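Local atomic coordinates of transcriptional regulator, AsnC family (Agrobacterium tumefaciens str. C58, PDB entry 3I4P), a protein that probably regulates transcription by binding specific DNA sequences through a winged helix-turn-helix domain, as in other members of the Lrp/AsnC family. Residues Ala114-Asp117 with Ala118-Lys121. Residues are numbered along the deposited sequence; the frame is centred on the assembly and turned at random.
Sequences AAYD and AFYK
With chi1 of 179° in Y116 and 154° in F119, both rings leave the backbone anti to N and swing to the same side of helix 113-126, where Y116 CE1 comes within 3.8 Å of F119 CD2. This helix belongs to the Lrp/AsnC ligand-binding domain, an alpha/beta fold in which helices pack on an antiparallel sheet, and the two rings lie on its sheet-facing side: Y116 lies on V65, V67, V108 and V110, while F119 touches V108 and meets F89 edge-to-face. CE1 of Y116 sits at the edge of the F119 ring, near its plane; the two rings themselves are oblique, their planes inclined at 40°. One turn on from Y116, CB of Y120 packs 4.3 Å from Y116 CE2. Y116 OH hydrogen-bonds with S134 OG on strand 131-143, which ties the end of the ring to the sheet. The Y120 side chain comes to about 4 Å from that of V132, a residue of a calcium site, and about 5 Å from a bound calcium ion, measured between nearest atoms.

On another side of the helix, D117 and K121 pair one turn apart. K121 is bent at chi2, chi3 and chi4, a curl that carries its amine back to D117, closing a long salt bridge of 3.5 Å between NZ and OD2. The other carboxylate oxygen, OD1, forms a salt bridge with NH1 of R97 of a third subunit; the aspartate therefore stands between two cations and probably eases the closeness of K121 to that arginine. Beneath the side chains run regular i to i+4 helix bonds, including the nearly straight one from Y120 N to Y116 O (2.9 Å). K121 N likewise donates to D117 O, and K121 CG lies 3.3 Å from D117 O.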
ATOM      1  N   ALA A 114      18.749  -0.094  19.780  1.00 24.03           N
ATOM      2  CA  ALA A 114      20.166  -0.247  19.417  1.00 24.02           C
ATOM      3  C   ALA A 114      20.569  -1.727  19.298  1.00 23.82           C
ATOM      4  O   ALA A 114      21.250  -2.084  18.344  1.00 23.37           O
ATOM      5  CB  ALA A 114      21.090   0.511  20.391  1.00 22.88           C
ATOM      6  N   ALA A 115      20.130  -2.572  20.245  1.00 24.33           N
ATOM      7  CA  ALA A 115      20.361  -4.027  20.177  1.00 24.78           C
ATOM      8  C   ALA A 115      19.708  -4.609  18.908  1.00 25.12           C
ATOM      9  O   ALA A 115      20.225  -5.523  18.312  1.00 25.06           O
ATOM     10  CB  ALA A 115      19.812  -4.752  21.432  1.00 24.51           C
ATOM     11  N   TYR A 116      18.563  -4.071  18.507  1.00 26.01           N
ATOM     12  CA  TYR A 116      17.905  -4.518  17.283  1.00 26.53           C
ATOM     13  C   TYR A 116      18.691  -4.129  16.085  1.00 25.80           C
ATOM     14  O   TYR A 116      18.879  -4.949  15.192  1.00 26.09           O
ATOM     15  CB  TYR A 116      16.472  -3.991  17.087  1.00 26.81           C
ATOM     16  CG  TYR A 116      15.909  -4.499  15.775  1.00 27.39           C
ATOM     17  CD1 TYR A 116      15.566  -5.844  15.635  1.00 31.50           C
ATOM     18  CD2 TYR A 116      15.761  -3.666  14.668  1.00 29.38           C
ATOM     19  CE1 TYR A 116      15.072  -6.345  14.433  1.00 31.60           C
ATOM     20  CE2 TYR A 116      15.249  -4.168  13.456  1.00 30.01           C
ATOM     21  CZ  TYR A 116      14.924  -5.504  13.370  1.00 29.95           C
ATOM     22  OH  TYR A 116      14.450  -6.043  12.233  1.00 33.95           O
ATOM     23  N   ASP A 117      19.079  -2.860  16.029  1.00 25.81           N
ATOM     24  CA  ASP A 117      19.974  -2.383  14.965  1.00 25.62           C
ATOM     25  C   ASP A 117      21.205  -3.301  14.782  1.00 25.33           C
ATOM     26  O   ASP A 117      21.474  -3.732  13.676  1.00 25.03           O
ATOM     27  CB  ASP A 117      20.385  -0.935  15.197  1.00 25.67           C
ATOM     28  CG  ASP A 117      21.084  -0.320  13.983  1.00 26.56           C
ATOM     29  OD1 ASP A 117      20.715  -0.618  12.830  1.00 28.72           O
ATOM     30  OD2 ASP A 117      22.020   0.472  14.177  1.00 31.88           O
ATOM     31  N   ALA A 118      21.905  -3.644  15.863  1.00 26.12           N
ATOM     32  CA  ALA A 118      23.110  -4.514  15.764  1.00 27.06           C
ATOM     33  C   ALA A 118      22.769  -5.968  15.378  1.00 27.58           C
ATOM     34  O   ALA A 118      23.593  -6.667  14.781  1.00 28.26           O
ATOM     35  CB  ALA A 118      23.938  -4.470  17.070  1.00 26.36           C
ATOM     36  N   PHE A 119      21.572  -6.431  15.727  1.00 27.92           N
ATOM     37  CA  PHE A 119      21.141  -7.786  15.343  1.00 28.21           C
ATOM     38  C   PHE A 119      20.930  -7.819  13.822  1.00 28.45           C
ATOM     39  O   PHE A 119      21.446  -8.690  13.118  1.00 28.12           O
ATOM     40  CB  PHE A 119      19.843  -8.219  16.065  1.00 28.23           C
ATOM     41  CG  PHE A 119      19.044  -9.254  15.279  1.00 28.94           C
ATOM     42  CD1 PHE A 119      19.427 -10.590  15.273  1.00 29.19           C
ATOM     43  CD2 PHE A 119      17.959  -8.867  14.483  1.00 30.06           C
ATOM     44  CE1 PHE A 119      18.740 -11.535  14.496  1.00 29.86           C
ATOM     45  CE2 PHE A 119      17.255  -9.804  13.708  1.00 30.05           C
ATOM     46  CZ  PHE A 119      17.637 -11.141  13.719  1.00 29.36           C
ATOM     47  N   TYR A 120      20.129  -6.853  13.354  1.00 28.87           N
ATOM     48  CA  TYR A 120      19.869  -6.606  11.950  1.00 28.45           C
ATOM     49  C   TYR A 120      21.143  -6.535  11.108  1.00 28.25           C
ATOM     50  O   TYR A 120      21.152  -7.096  10.036  1.00 28.28           O
ATOM     51  CB  TYR A 120      19.084  -5.299  11.780  1.00 28.46           C
ATOM     52  CG  TYR A 120      18.713  -5.025  10.355  1.00 28.26           C
ATOM     53  CD1 TYR A 120      17.528  -5.519   9.837  1.00 29.35           C
ATOM     54  CD2 TYR A 120      19.553  -4.271   9.510  1.00 31.52           C
ATOM     55  CE1 TYR A 120      17.171  -5.298   8.517  1.00 31.13           C
ATOM     56  CE2 TYR A 120      19.197  -4.024   8.173  1.00 32.05           C
ATOM     57  CZ  TYR A 120      18.001  -4.565   7.688  1.00 32.33           C
ATOM     58  OH  TYR A 120      17.583  -4.374   6.393  1.00 34.31           O
ATOM     59  N   LYS A 121      22.182  -5.831  11.575  1.00 27.55           N
ATOM     60  CA  LYS A 121      23.460  -5.792  10.838  1.00 28.07           C
ATOM     61  C   LYS A 121      24.107  -7.165  10.734  1.00 26.55           C
ATOM     62  O   LYS A 121      24.716  -7.460   9.705  1.00 26.11           O
ATOM     63  CB  LYS A 121      24.523  -4.868  11.451  1.00 28.48           C
ATOM     64  CG  LYS A 121      24.160  -3.406  11.737  1.00 31.39           C
ATOM     65  CD  LYS A 121      23.900  -2.576  10.504  1.00 33.94           C
ATOM     66  CE  LYS A 121      24.503  -1.146  10.668  1.00 34.64           C
ATOM     67  NZ  LYS A 121      24.610  -0.699  12.087  1.00 33.31           N
TER